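N-acetylglucosamine-6-phosphate deacetylase (Mycobacterium smegmatis, PDB 6FV4) probably hydrolyses N-acetylglucosamine-6-phosphate to glucosamine-6-phosphate and acetate as a metal-dependent amidohydrolase of carbohydrate metabolism. Local coordinates at residues V24-G27 with T28-L31; A207-D210 with Q211-A215. The protein carries 1 engineered substitution. All blocks are in the same frame, centred on the assembly; numbering follows the deposited sequence.

Both interactions show neighbours in sequence shaping a piece of secondary structure, and in each a threonine hydroxyl accepts a backbone N-H. Interaction 1 forms the hairpin turn of strands 23-25 and 30-31, packed against strand 42-48 and helix 339-357; interaction 2 opens helix 209-217 of the barrel, close to the second subunit. Their centres are 37 Å apart and they share no elements. Each is partly buried. In the hairpin, paired strand backbones carry leucine and valine side chains, while the exposed end holds Thr28 and Glu29. The helix start relies more on polar groups: Thr208, Gln211 and Thr212 bond to backbone atoms, whereas Tyr209 meets Arg213 only weakly and has a firmer outside partner.

Interaction 1: residues V24-G27 with T28-L31; sequences VLTG and TELL
Leu25 and Leu30 lie side by side with their ends pointing the same way, and the contact is made by methyls, Leu25 CD2 resting 3.8 Å from Leu30 CD1. Leu30 turns its CG away from its backbone N (chi1 -175°), which carries that methyl alongside its partner. Val24 and Leu31 occupy the other face. There the two side chains touch no closer than Val24 CB to Leu31 CB at 4.3 Å, and Leu31 reaches on toward the turn, its CD1 meeting Thr26 CG2 at 3.8 Å as leucine and threonine cross at about a right angle. Between the two faces, Val24 and Leu31 exchange a pair of backbone hydrogen bonds, each 2.8 Å between N and O. Nearer the turn, Thr26 N reaches Glu29 O at 3.0 Å.

With chi1 at 74°, Thr26 OG1 sits between the backbone N and the carbonyl carbon and faces the turn, accepting from Glu29 N at 3.2 Å and, weakly, from Thr28 N. The next residue, Gly27, has backbone angles that a CB would hardly tolerate; a water accepts from Gly27 N, 2.7 Å from its oxygen. Leu25 packs on Leu343 and Val347 of helix 339-357, while Thr26 and Leu31 touch Val46. Alternating faces, a glycine in the bend and a threonine hydroxyl accepting N-H groups two and three residues ahead characterise a tight antiparallel beta hairpin.

Interaction 2: residues A207-D210 with Q211-A215; sequences ATYD and QTRAA
Thr212 grips a single carbonyl twice: its N-H and its hydroxyl both donate to Thr208 O, from opposite faces of the carbonyl plane. The hydroxyl bond is the shorter, 2.8 Å from OG1 to Thr208 O, against 3.0 Å from Thr212 N. Because OG1 is swung to the side of its own backbone N (chi1 -58°), it can reach back one turn to this oxygen while lying 3.6 Å from Ala207 CB.

Thr208 is also the N-cap, and its exchange with Gln211 is reciprocal, as in a capping box. Gln211 N donates to Thr208 OG1 at 3.3 Å. In return the extended glutamine brings OE1 to within 2.9 Å of Thr208 N, whose N-H meets it in the amide plane, on a lone pair.

Tyr209, first in the helix, runs alongside Arg213 one turn later, ring and guanidinium planes 62° apart; Arg213 NE donates weakly, at 3.3 Å, to Tyr209 OH. That hydroxyl is hydrogen-bonded to Glu246 and, weakly, to Arg267 of the second subunit. The helix so begun links strands 199-202 and 222-223 of the barrel; Thr212 packs on helix 240-246, and Ala214 and Ala215 touch helix 186-195.

Interaction 1: residues V24-G27 with T28-L31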
loop_
_atom_site.group_PDB
_atom_site.type_symbol
_atom_site.label_atom_id
_atom_site.label_comp_id
_atom_site.label_asym_id
_atom_site.label_seq_id
_atom_site.Cartn_x
_atom_site.Cartn_y
_atom_site.Cartn_z
ATOM N N VAL B 24 4.357 -5.290 30.473
ATOM C CA VAL B 24 2.982 -5.736 30.265
ATOM C C VAL B 24 2.360 -4.885 29.167
ATOM O O VAL B 24 2.226 -3.662 29.316
ATOM C CB VAL B 24 2.143 -5.662 31.549
ATOM C CG1 VAL B 24 0.709 -6.056 31.251
ATOM C CG2 VAL B 24 2.730 -6.572 32.624
ATOM N N LEU B 25 1.988 -5.528 28.065
ATOM C CA LEU B 25 1.244 -4.885 26.995
ATOM C C LEU B 25 -0.232 -5.208 27.185
ATOM O O LEU B 25 -0.607 -6.380 27.290
ATOM C CB LEU B 25 1.753 -5.337 25.626
ATOM C CG LEU B 25 3.052 -4.590 25.298
ATOM C CD1 LEU B 25 4.242 -5.495 25.491
ATOM C CD2 LEU B 25 3.026 -4.035 23.895
ATOM N N THR B 26 -1.056 -4.168 27.283
ATOM C CA THR B 26 -2.468 -4.342 27.589
ATOM C C THR B 26 -3.336 -4.360 26.347
ATOM O O THR B 26 -4.512 -4.730 26.432
ATOM C CB THR B 26 -2.954 -3.216 28.518
ATOM O OG1 THR B 26 -3.075 -2.003 27.768
ATOM C CG2 THR B 26 -1.963 -2.994 29.647
ATOM N N GLY B 27 -2.795 -3.974 25.199
ATOM C CA GLY B 27 -3.566 -3.749 23.999
ATOM C C GLY B 27 -3.584 -2.294 23.582
ATOM O O GLY B 27 -3.710 -2.002 22.387
ATOM N N THR B 28 -3.446 -1.376 24.544
ATOM C CA THR B 28 -3.345 0.049 24.248
ATOM C C THR B 28 -2.097 0.684 24.856
ATOM O O THR B 28 -1.600 1.690 24.339
ATOM C CB THR B 28 -4.577 0.795 24.760
ATOM O OG1 THR B 28 -4.740 0.535 26.161
ATOM C CG2 THR B 28 -5.821 0.351 24.013
ATOM N N GLU B 29 -1.597 0.133 25.963
ATOM C CA GLU B 29 -0.457 0.696 26.675
ATOM C C GLU B 29 0.642 -0.345 26.813
ATOM O O GLU B 29 0.385 -1.552 26.849
ATOM C CB GLU B 29 -0.820 1.189 28.095
ATOM C CG GLU B 29 -2.056 2.057 28.214
ATOM C CD GLU B 29 -2.653 2.030 29.628
ATOM O OE1 GLU B 29 -3.159 0.954 30.053
ATOM O OE2 GLU B 29 -2.611 3.075 30.315
ATOM N N LEU B 30 1.875 0.137 26.912
ATOM C CA LEU B 30 3.022 -0.688 27.266
ATOM C C LEU B 30 3.473 -0.263 28.658
ATOM O O LEU B 30 3.943 0.865 28.848
ATOM C CB LEU B 30 4.146 -0.527 26.246
ATOM C CG LEU B 30 5.371 -1.422 26.442
ATOM C CD1 LEU B 30 5.886 -1.887 25.096
ATOM C CD2 LEU B 30 6.476 -0.712 27.225
ATOM N N LEU B 31 3.350 -1.165 29.621
ATOM C CA LEU B 31 3.688 -0.890 31.013
ATOM C C LEU B 31 5.026 -1.522 31.355
ATOM O O LEU B 31 5.237 -2.715 31.111
ATOM C CB LEU B 31 2.608 -1.420 31.952
ATOM C CG LEU B 31 1.207 -1.020 31.506
ATOM C CD1 LEU B 31 0.202 -1.660 32.415
ATOM C CD2 LEU B 31 1.087 0.518 31.510
HETATM O O HOH W 1 -0.549 -3.113 24.076
#

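Interaction 2: residues A207-D210 with Q211-A215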
loop_
_atom_site.group_PDB
_atom_site.type_symbol
_atom_site.label_atom_id
_atom_site.label_comp_id
_atom_site.label_asym_id
_atom_site.label_seq_id
_atom_site.Cartn_x
_atom_site.Cartn_y
_atom_site.Cartn_z
ATOM N N ALA B 207 -12.749 -11.501 -8.332
ATOM C CA ALA B 207 -13.524 -10.280 -8.479
ATOM C C ALA B 207 -12.637 -9.108 -8.876
ATOM O O ALA B 207 -11.463 -9.035 -8.514
ATOM C CB ALA B 207 -14.236 -9.931 -7.175
ATOM N N THR B 208 -13.222 -8.171 -9.606
ATOM C CA THR B 208 -12.510 -6.952 -9.925
ATOM C C THR B 208 -12.556 -5.997 -8.730
ATOM O O THR B 208 -13.245 -6.232 -7.724
ATOM C CB THR B 208 -13.103 -6.299 -11.172
ATOM O OG1 THR B 208 -14.421 -5.822 -10.878
ATOM C CG2 THR B 208 -13.179 -7.308 -12.331
ATOM N N TYR B 209 -11.792 -4.913 -8.853
ATOM C CA TYR B 209 -11.835 -3.840 -7.865
ATOM C C TYR B 209 -13.261 -3.349 -7.646
ATOM O O TYR B 209 -13.704 -3.188 -6.504
ATOM C CB TYR B 209 -10.930 -2.681 -8.315
ATOM C CG TYR B 209 -11.155 -1.402 -7.520
ATOM C CD1 TYR B 209 -10.513 -1.192 -6.307
ATOM C CD2 TYR B 209 -12.018 -0.417 -7.978
ATOM C CE1 TYR B 209 -10.728 -0.026 -5.572
ATOM C CE2 TYR B 209 -12.237 0.753 -7.248
ATOM C CZ TYR B 209 -11.595 0.935 -6.050
ATOM O OH TYR B 209 -11.815 2.083 -5.326
ATOM N N ASP B 210 -13.997 -3.111 -8.737
ATOM C CA ASP B 210 -15.351 -2.572 -8.630
ATOM C C ASP B 210 -16.283 -3.560 -7.936
ATOM O O ASP B 210 -17.098 -3.174 -7.084
ATOM C CB ASP B 210 -15.915 -2.246 -10.014
ATOM C CG ASP B 210 -15.197 -1.098 -10.700
ATOM O OD1 ASP B 210 -14.679 -0.198 -10.012
ATOM O OD2 ASP B 210 -15.171 -1.102 -11.951
ATOM N N GLN B 211 -16.209 -4.839 -8.332
ATOM C CA GLN B 211 -17.037 -5.878 -7.712
ATOM C C GLN B 211 -16.738 -6.039 -6.227
ATOM O O GLN B 211 -17.642 -6.367 -5.444
ATOM C CB GLN B 211 -16.823 -7.211 -8.423
ATOM C CG GLN B 211 -17.372 -7.222 -9.825
ATOM C CD GLN B 211 -16.974 -8.454 -10.596
ATOM O OE1 GLN B 211 -15.850 -8.943 -10.480
ATOM N NE2 GLN B 211 -17.900 -8.965 -11.398
ATOM N N THR B 212 -15.478 -5.844 -5.827
ATOM C CA THR B 212 -15.102 -5.951 -4.423
ATOM C C THR B 212 -15.604 -4.749 -3.639
ATOM O O THR B 212 -16.142 -4.893 -2.529
ATOM C CB THR B 212 -13.583 -6.080 -4.311
ATOM O OG1 THR B 212 -13.158 -7.226 -5.056
ATOM C CG2 THR B 212 -13.128 -6.208 -2.867
ATOM N N ARG B 213 -15.445 -3.554 -4.209
ATOM C CA ARG B 213 -15.969 -2.358 -3.562
ATOM C C ARG B 213 -17.484 -2.452 -3.393
ATOM O O ARG B 213 -18.027 -1.935 -2.415
ATOM C CB ARG B 213 -15.545 -1.115 -4.367
ATOM C CG ARG B 213 -15.896 0.197 -3.696
ATOM C CD ARG B 213 -15.869 1.352 -4.666
ATOM N NE ARG B 213 -14.931 2.379 -4.236
ATOM C CZ ARG B 213 -15.266 3.406 -3.459
ATOM N NH1 ARG B 213 -16.520 3.528 -3.044
ATOM N NH2 ARG B 213 -14.356 4.311 -3.101
ATOM N N ALA B 214 -18.176 -3.135 -4.311
ATOM C CA ALA B 214 -19.616 -3.349 -4.148
ATOM C C ALA B 214 -19.902 -4.290 -2.987
ATOM O O ALA B 214 -20.822 -4.050 -2.205
ATOM C CB ALA B 214 -20.232 -3.899 -5.437
ATOM N N ALA B 215 -19.101 -5.350 -2.850
ATOM C CA ALA B 215 -19.198 -6.246 -1.705
ATOM C C ALA B 215 -18.975 -5.505 -0.389
ATOM O O ALA B 215 -19.670 -5.761 0.599
ATOM C CB ALA B 215 -18.200 -7.398 -1.868
#